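Local coordinates for protein glycosyltransferase (Streptomyces halstedii, PDB 3WAD) that is a glycosyltransferase of the GT-B fold, built from two Rossmann-like domains that each carry a parallel beta sheet, at residues M1-H13 with A119-T133. Residues are numbered along the deposited sequence; the frame is centred on the assembly and turned at random.
Sequences MRVLMTVFANRSH and ARQWQPDLVIWDALT
Leu4 CB packs on Pro124 CB at 3.8 Å, while its CD2 branch reaches Ala119 CB: a branched residue packs between the sheet and helix 109-122, where the short alanine side chain probably allows this close approach. On the other face of the sheet Val3 CG1 meets Ile128 CD1 at 3.6 Å, and Met5 runs beside Ile128, its CE against Ile128 CG2 (4.1 Å). Beta-branched and long apolar chains suit such a face, part of which helix 402-415 covers near Leu126. Strands 2-6 and 126-130 run parallel, 16° apart, as neighbours in the Rossmann-like sheet of the N-terminal GT-B domain; Leu4 N donates to Leu126 O and Leu4 O accepts from Ile128 N, while Thr6 pairs likewise with Ile128 O and Asp130 N. At the strands' N-terminal ends Arg2 lays its guanidinium on the Trp122 indole, planes at 25°, bends at chi2 and chi3 bringing it over the ring, and NE donates weakly to Trp122 O. Asp125 OD2 accepts from Arg2 N through its anti lone pair (3.0 Å, 170°). Beyond their C-terminal ends His13, from the following helix, donates through ND1 to Asp130 OD1 (2.7 Å), nearly in the imidazole plane and on the carboxylate's syn side. Thr133 OG1 and Leu132 N grip Asp130 OD2 from opposite faces, the latter closing an Asx turn; together with the His13 bond, these probably fix the carboxylate's rotation. Thr133 OG1 in turn accepts from Phe8 N at 2.8 Å, a hydroxyl serving both roles.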
ATOM      1  N   MET B   1     -15.399  -0.874   8.825  1.00 34.25           N
ATOM      2  CA  MET B   1     -15.914  -2.244   8.686  1.00 32.60           C
ATOM      3  C   MET B   1     -14.712  -3.139   8.437  1.00 32.11           C
ATOM      4  O   MET B   1     -13.641  -2.677   8.127  1.00 31.60           O
ATOM      5  CB  MET B   1     -16.879  -2.316   7.483  1.00 34.63           C
ATOM      6  CG  MET B   1     -16.263  -1.815   6.137  1.00 34.29           C
ATOM      7  SD  MET B   1     -17.396  -1.948   4.716  1.00 38.69           S
ATOM      8  CE  MET B   1     -18.139  -3.347   5.329  1.00 31.68           C
ATOM      9  N   ARG B   2     -14.916  -4.413   8.618  1.00 30.05           N
ATOM     10  CA  ARG B   2     -13.873  -5.399   8.479  1.00 30.87           C
ATOM     11  C   ARG B   2     -14.086  -6.040   7.065  1.00 30.08           C
ATOM     12  O   ARG B   2     -15.223  -6.512   6.766  1.00 28.70           O
ATOM     13  CB  ARG B   2     -14.044  -6.453   9.545  1.00 29.51           C
ATOM     14  CG  ARG B   2     -14.119  -5.834  10.991  1.00 33.09           C
ATOM     15  CD  ARG B   2     -13.135  -6.422  11.945  1.00 37.68           C
ATOM     16  NE  ARG B   2     -13.651  -7.389  12.901  1.00 45.60           N
ATOM     17  CZ  ARG B   2     -13.159  -7.618  14.144  1.00 46.02           C
ATOM     18  NH1 ARG B   2     -12.131  -6.939  14.662  1.00 52.39           N
ATOM     19  NH2 ARG B   2     -13.703  -8.544  14.894  1.00 42.79           N
ATOM     20  N   VAL B   3     -13.038  -5.996   6.215  1.00 28.40           N
ATOM     21  CA  VAL B   3     -13.133  -6.602   4.873  1.00 25.57           C
ATOM     22  C   VAL B   3     -12.167  -7.752   4.779  1.00 25.21           C
ATOM     23  O   VAL B   3     -10.956  -7.592   4.929  1.00 24.47           O
ATOM     24  CB  VAL B   3     -12.776  -5.601   3.818  1.00 25.62           C
ATOM     25  CG1 VAL B   3     -13.040  -6.209   2.326  1.00 22.34           C
ATOM     26  CG2 VAL B   3     -13.509  -4.294   4.044  1.00 24.59           C
ATOM     27  N   LEU B   4     -12.684  -8.918   4.538  1.00 25.00           N
ATOM     28  CA  LEU B   4     -11.839 -10.051   4.303  1.00 26.20           C
ATOM     29  C   LEU B   4     -11.684 -10.242   2.763  1.00 26.09           C
ATOM     30  O   LEU B   4     -12.618 -10.631   2.073  1.00 25.06           O
ATOM     31  CB  LEU B   4     -12.413 -11.289   5.012  1.00 26.59           C
ATOM     32  CG  LEU B   4     -11.747 -12.628   4.819  1.00 27.74           C
ATOM     33  CD1 LEU B   4     -10.257 -12.544   5.322  1.00 31.15           C
ATOM     34  CD2 LEU B   4     -12.489 -13.821   5.466  1.00 29.20           C
ATOM     35  N   MET B   5     -10.495  -9.986   2.251  1.00 24.75           N
ATOM     36  CA  MET B   5     -10.201 -10.203   0.819  1.00 23.64           C
ATOM     37  C   MET B   5      -9.419 -11.458   0.649  1.00 25.16           C
ATOM     38  O   MET B   5      -8.534 -11.743   1.472  1.00 24.49           O
ATOM     39  CB  MET B   5      -9.384  -9.060   0.290  1.00 23.72           C
ATOM     40  CG  MET B   5     -10.088  -7.702   0.598  1.00 24.23           C
ATOM     41  SD  MET B   5      -9.252  -6.269  -0.147  1.00 27.67           S
ATOM     42  CE  MET B   5      -9.468  -6.542  -1.932  1.00 23.68           C
ATOM     43  N   THR B   6      -9.758 -12.261  -0.368  1.00 23.69           N
ATOM     44  CA  THR B   6      -9.062 -13.504  -0.479  1.00 24.16           C
ATOM     45  C   THR B   6      -8.632 -13.692  -1.957  1.00 23.75           C
ATOM     46  O   THR B   6      -9.362 -13.342  -2.870  1.00 23.19           O
ATOM     47  CB  THR B   6      -9.834 -14.635   0.127  1.00 24.01           C
ATOM     48  OG1 THR B   6      -9.067 -15.854   0.046  1.00 27.09           O
ATOM     49  CG2 THR B   6     -11.225 -14.809  -0.555  1.00 25.55           C
ATOM     50  N   VAL B   7      -7.434 -14.212  -2.157  1.00 23.40           N
ATOM     51  CA  VAL B   7      -6.941 -14.478  -3.517  1.00 22.65           C
ATOM     52  C   VAL B   7      -6.047 -15.719  -3.413  1.00 21.41           C
ATOM     53  O   VAL B   7      -5.307 -15.858  -2.413  1.00 21.25           O
ATOM     54  CB  VAL B   7      -6.259 -13.214  -4.136  1.00 20.30           C
ATOM     55  CG1 VAL B   7      -5.069 -12.798  -3.301  1.00 22.96           C
ATOM     56  CG2 VAL B   7      -5.761 -13.487  -5.569  1.00 18.68           C
ATOM     57  N   PHE B   8      -6.112 -16.642  -4.395  1.00 22.42           N
ATOM     58  CA  PHE B   8      -5.166 -17.759  -4.426  1.00 20.71           C
ATOM     59  C   PHE B   8      -3.698 -17.231  -4.599  1.00 22.19           C
ATOM     60  O   PHE B   8      -3.515 -16.086  -4.989  1.00 20.81           O
ATOM     61  CB  PHE B   8      -5.526 -18.852  -5.463  1.00 23.35           C
ATOM     62  CG  PHE B   8      -5.266 -18.447  -6.897  1.00 22.77           C
ATOM     63  CD1 PHE B   8      -4.108 -18.896  -7.561  1.00 23.11           C
ATOM     64  CD2 PHE B   8      -6.109 -17.530  -7.563  1.00 25.32           C
ATOM     65  CE1 PHE B   8      -3.819 -18.450  -8.921  1.00 22.67           C
ATOM     66  CE2 PHE B   8      -5.871 -17.112  -8.898  1.00 22.88           C
ATOM     67  CZ  PHE B   8      -4.739 -17.587  -9.588  1.00 23.62           C
ATOM     68  N   ALA B   9      -2.672 -18.055  -4.286  1.00 21.97           N
ATOM     69  CA  ALA B   9      -1.276 -17.585  -4.303  1.00 23.01           C
ATOM     70  C   ALA B   9      -0.731 -17.376  -5.703  1.00 23.62           C
ATOM     71  O   ALA B   9      -0.174 -18.293  -6.362  1.00 22.73           O
ATOM     72  CB  ALA B   9      -0.331 -18.511  -3.423  1.00 22.25           C
ATOM     73  N   ASN B  10      -0.900 -16.145  -6.187  1.00 23.49           N
ATOM     74  CA  ASN B  10      -0.476 -15.778  -7.531  1.00 23.49           C
ATOM     75  C   ASN B  10      -0.274 -14.299  -7.473  1.00 24.24           C
ATOM     76  O   ASN B  10      -1.237 -13.586  -7.158  1.00 22.81           O
ATOM     77  CB  ASN B  10      -1.586 -16.060  -8.578  1.00 22.68           C
ATOM     78  CG  ASN B  10      -1.173 -15.609 -10.001  1.00 26.12           C
ATOM     79  OD1 ASN B  10      -1.295 -14.450 -10.397  1.00 27.49           O
ATOM     80  ND2 ASN B  10      -0.690 -16.550 -10.763  1.00 32.68           N
ATOM     81  N   ARG B  11       0.908 -13.829  -7.826  1.00 22.19           N
ATOM     82  CA  ARG B  11       1.212 -12.426  -7.681  1.00 24.21           C
ATOM     83  C   ARG B  11       0.353 -11.497  -8.550  1.00 21.53           C
ATOM     84  O   ARG B  11       0.048 -10.380  -8.105  1.00 23.60           O
ATOM     85  CB  ARG B  11       2.703 -12.146  -7.933  1.00 23.47           C
ATOM     86  CG  ARG B  11       3.282 -10.874  -7.285  1.00 30.95           C
ATOM     87  CD  ARG B  11       4.842 -11.028  -7.147  1.00 44.78           C
ATOM     88  NE  ARG B  11       5.346 -11.942  -8.175  1.00 50.52           N
ATOM     89  CZ  ARG B  11       5.764 -13.198  -7.970  1.00 55.90           C
ATOM     90  NH1 ARG B  11       5.795 -13.731  -6.745  1.00 55.91           N
ATOM     91  NH2 ARG B  11       6.164 -13.932  -9.008  1.00 56.35           N
ATOM     92  N   SER B  12       0.087 -11.892  -9.787  1.00 21.36           N
ATOM     93  CA  SER B  12      -0.742 -11.105 -10.732  1.00 22.24           C
ATOM     94  C   SER B  12      -2.160 -10.942 -10.174  1.00 21.20           C
ATOM     95  O   SER B  12      -2.702  -9.887 -10.245  1.00 24.20           O
ATOM     96  CB  SER B  12      -0.854 -11.822 -12.110  1.00 21.99           C
ATOM     97  OG  SER B  12       0.447 -11.799 -12.675  1.00 28.10           O
ATOM     98  N   HIS B  13      -2.770 -12.015  -9.697  1.00 21.77           N
ATOM     99  CA  HIS B  13      -4.141 -11.901  -9.209  1.00 22.03           C
ATOM    100  C   HIS B  13      -4.113 -11.135  -7.902  1.00 22.58           C
ATOM    101  O   HIS B  13      -5.039 -10.371  -7.648  1.00 23.08           O
ATOM    102  CB  HIS B  13      -4.773 -13.253  -9.016  1.00 21.08           C
ATOM    103  CG  HIS B  13      -5.181 -13.914 -10.295  1.00 23.66           C
ATOM    104  ND1 HIS B  13      -6.506 -14.049 -10.656  1.00 19.23           N
ATOM    105  CD2 HIS B  13      -4.441 -14.528 -11.283  1.00 20.35           C
ATOM    106  CE1 HIS B  13      -6.575 -14.696 -11.814  1.00 26.09           C
ATOM    107  NE2 HIS B  13      -5.340 -15.037 -12.188  1.00 20.09           N
ATOM    108  N   ALA B 119     -13.122 -16.342   9.088  1.00 33.74           N
ATOM    109  CA  ALA B 119     -14.351 -15.519   8.920  1.00 36.53           C
ATOM    110  C   ALA B 119     -15.183 -15.645  10.227  1.00 35.96           C
ATOM    111  O   ALA B 119     -15.661 -14.640  10.715  1.00 36.12           O
ATOM    112  CB  ALA B 119     -15.191 -15.875   7.608  1.00 33.38           C
ATOM    113  N   ARG B 120     -15.221 -16.843  10.815  1.00 37.62           N
ATOM    114  CA  ARG B 120     -16.057 -17.079  12.035  1.00 39.72           C
ATOM    115  C   ARG B 120     -15.471 -16.260  13.196  1.00 41.10           C
ATOM    116  O   ARG B 120     -16.182 -15.428  13.807  1.00 42.49           O
ATOM    117  CB  ARG B 120     -16.214 -18.550  12.388  1.00 38.94           C
ATOM    118  CG  ARG B 120     -16.961 -19.390  11.359  1.00 43.49           C
ATOM    119  CD  ARG B 120     -17.685 -20.623  11.981  1.00 46.32           C
ATOM    120  NE  ARG B 120     -17.304 -21.909  11.378  1.00 46.50           N
ATOM    121  CZ  ARG B 120     -18.016 -22.654  10.503  1.00 46.47           C
ATOM    122  NH1 ARG B 120     -19.198 -22.254   9.999  1.00 48.40           N
ATOM    123  NH2 ARG B 120     -17.502 -23.812  10.068  1.00 38.96           N
ATOM    124  N   GLN B 121     -14.152 -16.358  13.376  1.00 40.52           N
ATOM    125  CA  GLN B 121     -13.450 -15.547  14.379  1.00 39.99           C
ATOM    126  C   GLN B 121     -13.558 -14.086  14.150  1.00 37.95           C
ATOM    127  O   GLN B 121     -14.075 -13.361  14.999  1.00 39.09           O
ATOM    128  CB  GLN B 121     -11.980 -15.939  14.479  1.00 41.12           C
ATOM    129  CG  GLN B 121     -11.779 -17.177  15.260  1.00 46.13           C
ATOM    130  CD  GLN B 121     -12.738 -17.269  16.511  1.00 53.12           C
ATOM    131  OE1 GLN B 121     -12.753 -16.373  17.398  1.00 49.21           O
ATOM    132  NE2 GLN B 121     -13.533 -18.376  16.567  1.00 53.60           N
ATOM    133  N   TRP B 122     -13.063 -13.620  13.016  1.00 35.92           N
ATOM    134  CA  TRP B 122     -12.976 -12.172  12.728  1.00 32.41           C
ATOM    135  C   TRP B 122     -14.293 -11.536  12.422  1.00 33.22           C
ATOM    136  O   TRP B 122     -14.430 -10.267  12.412  1.00 32.72           O
ATOM    137  CB  TRP B 122     -12.081 -11.921  11.467  1.00 32.45           C
ATOM    138  CG  TRP B 122     -11.533 -10.489  11.359  1.00 30.23           C
ATOM    139  CD1 TRP B 122     -10.999  -9.764  12.413  1.00 29.91           C
ATOM    140  CD2 TRP B 122     -11.348  -9.662  10.189  1.00 29.75           C
ATOM    141  NE1 TRP B 122     -10.545  -8.582  11.993  1.00 25.16           N
ATOM    142  CE2 TRP B 122     -10.737  -8.462  10.633  1.00 27.27           C
ATOM    143  CE3 TRP B 122     -11.612  -9.817   8.821  1.00 27.74           C
ATOM    144  CZ2 TRP B 122     -10.387  -7.400   9.752  1.00 26.09           C
ATOM    145  CZ3 TRP B 122     -11.289  -8.768   7.950  1.00 21.12           C
ATOM    146  CH2 TRP B 122     -10.695  -7.552   8.419  1.00 27.62           C
ATOM    147  N   GLN B 123     -15.202 -12.387  11.961  1.00 34.07           N
ATOM    148  CA  GLN B 123     -16.525 -11.990  11.466  1.00 34.94           C
ATOM    149  C   GLN B 123     -16.535 -10.737  10.572  1.00 33.71           C
ATOM    150  O   GLN B 123     -17.079  -9.751  10.952  1.00 34.97           O
ATOM    151  CB  GLN B 123     -17.527 -11.858  12.656  1.00 36.45           C
ATOM    152  CG  GLN B 123     -17.767 -13.234  13.377  1.00 40.15           C
ATOM    153  CD  GLN B 123     -18.769 -14.095  12.654  1.00 41.29           C
ATOM    154  OE1 GLN B 123     -19.544 -13.576  11.878  1.00 42.49           O
ATOM    155  NE2 GLN B 123     -18.768 -15.429  12.911  1.00 41.26           N
ATOM    156  N   PRO B 124     -16.020 -10.815   9.312  1.00 31.96           N
ATOM    157  CA  PRO B 124     -15.966  -9.669   8.439  1.00 31.07           C
ATOM    158  C   PRO B 124     -17.328  -9.070   8.021  1.00 30.79           C
ATOM    159  O   PRO B 124     -18.258  -9.800   7.897  1.00 29.69           O
ATOM    160  CB  PRO B 124     -15.283 -10.245   7.196  1.00 30.45           C
ATOM    161  CG  PRO B 124     -15.696 -11.555   7.134  1.00 31.65           C
ATOM    162  CD  PRO B 124     -15.707 -12.045   8.591  1.00 31.54           C
ATOM    163  N   ASP B 125     -17.428  -7.787   7.720  1.00 30.86           N
ATOM    164  CA  ASP B 125     -18.685  -7.245   7.190  1.00 31.62           C
ATOM    165  C   ASP B 125     -18.853  -7.334   5.680  1.00 32.45           C
ATOM    166  O   ASP B 125     -19.987  -7.096   5.154  1.00 30.34           O
ATOM    167  CB  ASP B 125     -18.795  -5.782   7.556  1.00 31.53           C
ATOM    168  CG  ASP B 125     -18.703  -5.592   9.094  1.00 36.19           C
ATOM    169  OD1 ASP B 125     -19.624  -6.104   9.790  1.00 38.54           O
ATOM    170  OD2 ASP B 125     -17.647  -5.112   9.602  1.00 33.82           O
ATOM    171  N   LEU B 126     -17.723  -7.566   4.981  1.00 30.76           N
ATOM    172  CA  LEU B 126     -17.681  -7.712   3.476  1.00 29.07           C
ATOM    173  C   LEU B 126     -16.559  -8.748   3.144  1.00 30.71           C
ATOM    174  O   LEU B 126     -15.462  -8.684   3.772  1.00 28.92           O
ATOM    175  CB  LEU B 126     -17.453  -6.328   2.867  1.00 29.84           C
ATOM    176  CG  LEU B 126     -17.505  -6.159   1.317  1.00 26.73           C
ATOM    177  CD1 LEU B 126     -18.935  -6.452   0.812  1.00 25.61           C
ATOM    178  CD2 LEU B 126     -17.039  -4.824   0.944  1.00 29.90           C
ATOM    179  N   VAL B 127     -16.872  -9.808   2.362  1.00 29.31           N
ATOM    180  CA  VAL B 127     -15.817 -10.623   1.705  1.00 27.36           C
ATOM    181  C   VAL B 127     -15.650 -10.180   0.224  1.00 28.59           C
ATOM    182  O   VAL B 127     -16.672  -9.993  -0.525  1.00 26.91           O
ATOM    183  CB  VAL B 127     -16.029 -12.117   1.902  1.00 28.31           C
ATOM    184  CG1 VAL B 127     -14.935 -13.030   1.096  1.00 26.69           C
ATOM    185  CG2 VAL B 127     -16.048 -12.444   3.449  1.00 25.77           C
ATOM    186  N   ILE B 128     -14.393  -9.918  -0.184  1.00 26.31           N
ATOM    187  CA  ILE B 128     -14.061  -9.582  -1.635  1.00 25.52           C
ATOM    188  C   ILE B 128     -13.137 -10.697  -2.113  1.00 26.15           C
ATOM    189  O   ILE B 128     -12.052 -10.885  -1.555  1.00 25.58           O
ATOM    190  CB  ILE B 128     -13.377  -8.249  -1.836  1.00 25.26           C
ATOM    191  CG1 ILE B 128     -14.236  -7.081  -1.210  1.00 25.35           C
ATOM    192  CG2 ILE B 128     -13.053  -7.990  -3.366  1.00 28.96           C
ATOM    193  CD1 ILE B 128     -13.566  -5.775  -1.245  1.00 26.92           C
ATOM    194  N   TRP B 129     -13.604 -11.497  -3.067  1.00 24.32           N
ATOM    195  CA  TRP B 129     -12.793 -12.647  -3.488  1.00 23.85           C
ATOM    196  C   TRP B 129     -12.405 -12.480  -4.955  1.00 24.33           C
ATOM    197  O   TRP B 129     -13.251 -12.268  -5.827  1.00 21.87           O
ATOM    198  CB  TRP B 129     -13.475 -13.948  -3.303  1.00 22.50           C
ATOM    199  CG  TRP B 129     -14.964 -14.078  -3.752  1.00 25.44           C
ATOM    200  CD1 TRP B 129     -16.119 -13.449  -3.184  1.00 24.37           C
ATOM    201  CD2 TRP B 129     -15.453 -14.882  -4.842  1.00 24.18           C
ATOM    202  NE1 TRP B 129     -17.256 -13.909  -3.833  1.00 23.41           N
ATOM    203  CE2 TRP B 129     -16.884 -14.756  -4.858  1.00 25.35           C
ATOM    204  CE3 TRP B 129     -14.837 -15.799  -5.727  1.00 22.19           C
ATOM    205  CZ2 TRP B 129     -17.687 -15.472  -5.765  1.00 26.03           C
ATOM    206  CZ3 TRP B 129     -15.631 -16.500  -6.618  1.00 21.30           C
ATOM    207  CH2 TRP B 129     -17.067 -16.335  -6.625  1.00 23.24           C
ATOM    208  N   ASP B 130     -11.123 -12.642  -5.219  1.00 23.95           N
ATOM    209  CA  ASP B 130     -10.648 -12.899  -6.596  1.00 22.79           C
ATOM    210  C   ASP B 130     -11.484 -13.988  -7.287  1.00 22.86           C
ATOM    211  O   ASP B 130     -11.736 -15.030  -6.690  1.00 21.21           O
ATOM    212  CB  ASP B 130      -9.209 -13.337  -6.520  1.00 21.94           C
ATOM    213  CG  ASP B 130      -8.745 -14.059  -7.818  1.00 23.36           C
ATOM    214  OD1 ASP B 130      -8.244 -13.341  -8.669  1.00 20.40           O
ATOM    215  OD2 ASP B 130      -8.888 -15.316  -7.941  1.00 23.62           O
ATOM    216  N   ALA B 131     -11.867 -13.743  -8.557  1.00 22.99           N
ATOM    217  CA  ALA B 131     -12.908 -14.541  -9.219  1.00 21.68           C
ATOM    218  C   ALA B 131     -12.552 -16.037  -9.360  1.00 22.44           C
ATOM    219  O   ALA B 131     -13.419 -16.884  -9.592  1.00 22.62           O
ATOM    220  CB  ALA B 131     -13.284 -13.917 -10.564  1.00 20.25           C
ATOM    221  N   LEU B 132     -11.266 -16.357  -9.235  1.00 22.61           N
ATOM    222  CA  LEU B 132     -10.815 -17.731  -9.294  1.00 23.52           C
ATOM    223  C   LEU B 132     -10.670 -18.356  -7.921  1.00 24.02           C
ATOM    224  O   LEU B 132     -10.167 -19.485  -7.827  1.00 21.80           O
ATOM    225  CB  LEU B 132      -9.469 -17.804 -10.040  1.00 22.83           C
ATOM    226  CG  LEU B 132      -9.551 -17.388 -11.511  1.00 22.76           C
ATOM    227  CD1 LEU B 132      -8.265 -17.833 -12.310  1.00 22.10           C
ATOM    228  CD2 LEU B 132     -10.767 -17.946 -12.200  1.00 16.56           C
ATOM    229  N   THR B 133     -11.021 -17.621  -6.854  1.00 22.22           N
ATOM    230  CA  THR B 133     -10.724 -18.121  -5.511  1.00 23.70           C
ATOM    231  C   THR B 133     -12.003 -18.559  -4.703  1.00 22.84           C
ATOM    232  O   THR B 133     -12.503 -17.799  -3.859  1.00 22.52           O
ATOM    233  CB  THR B 133      -9.893 -17.013  -4.711  1.00 23.52           C
ATOM    234  OG1 THR B 133      -8.712 -16.676  -5.479  1.00 24.57           O
ATOM    235  CG2 THR B 133      -9.432 -17.597  -3.355  1.00 22.98           C
TER
HETATM  236  O   HOH W   1      -7.728 -10.880  -8.218  1.00 33.99           O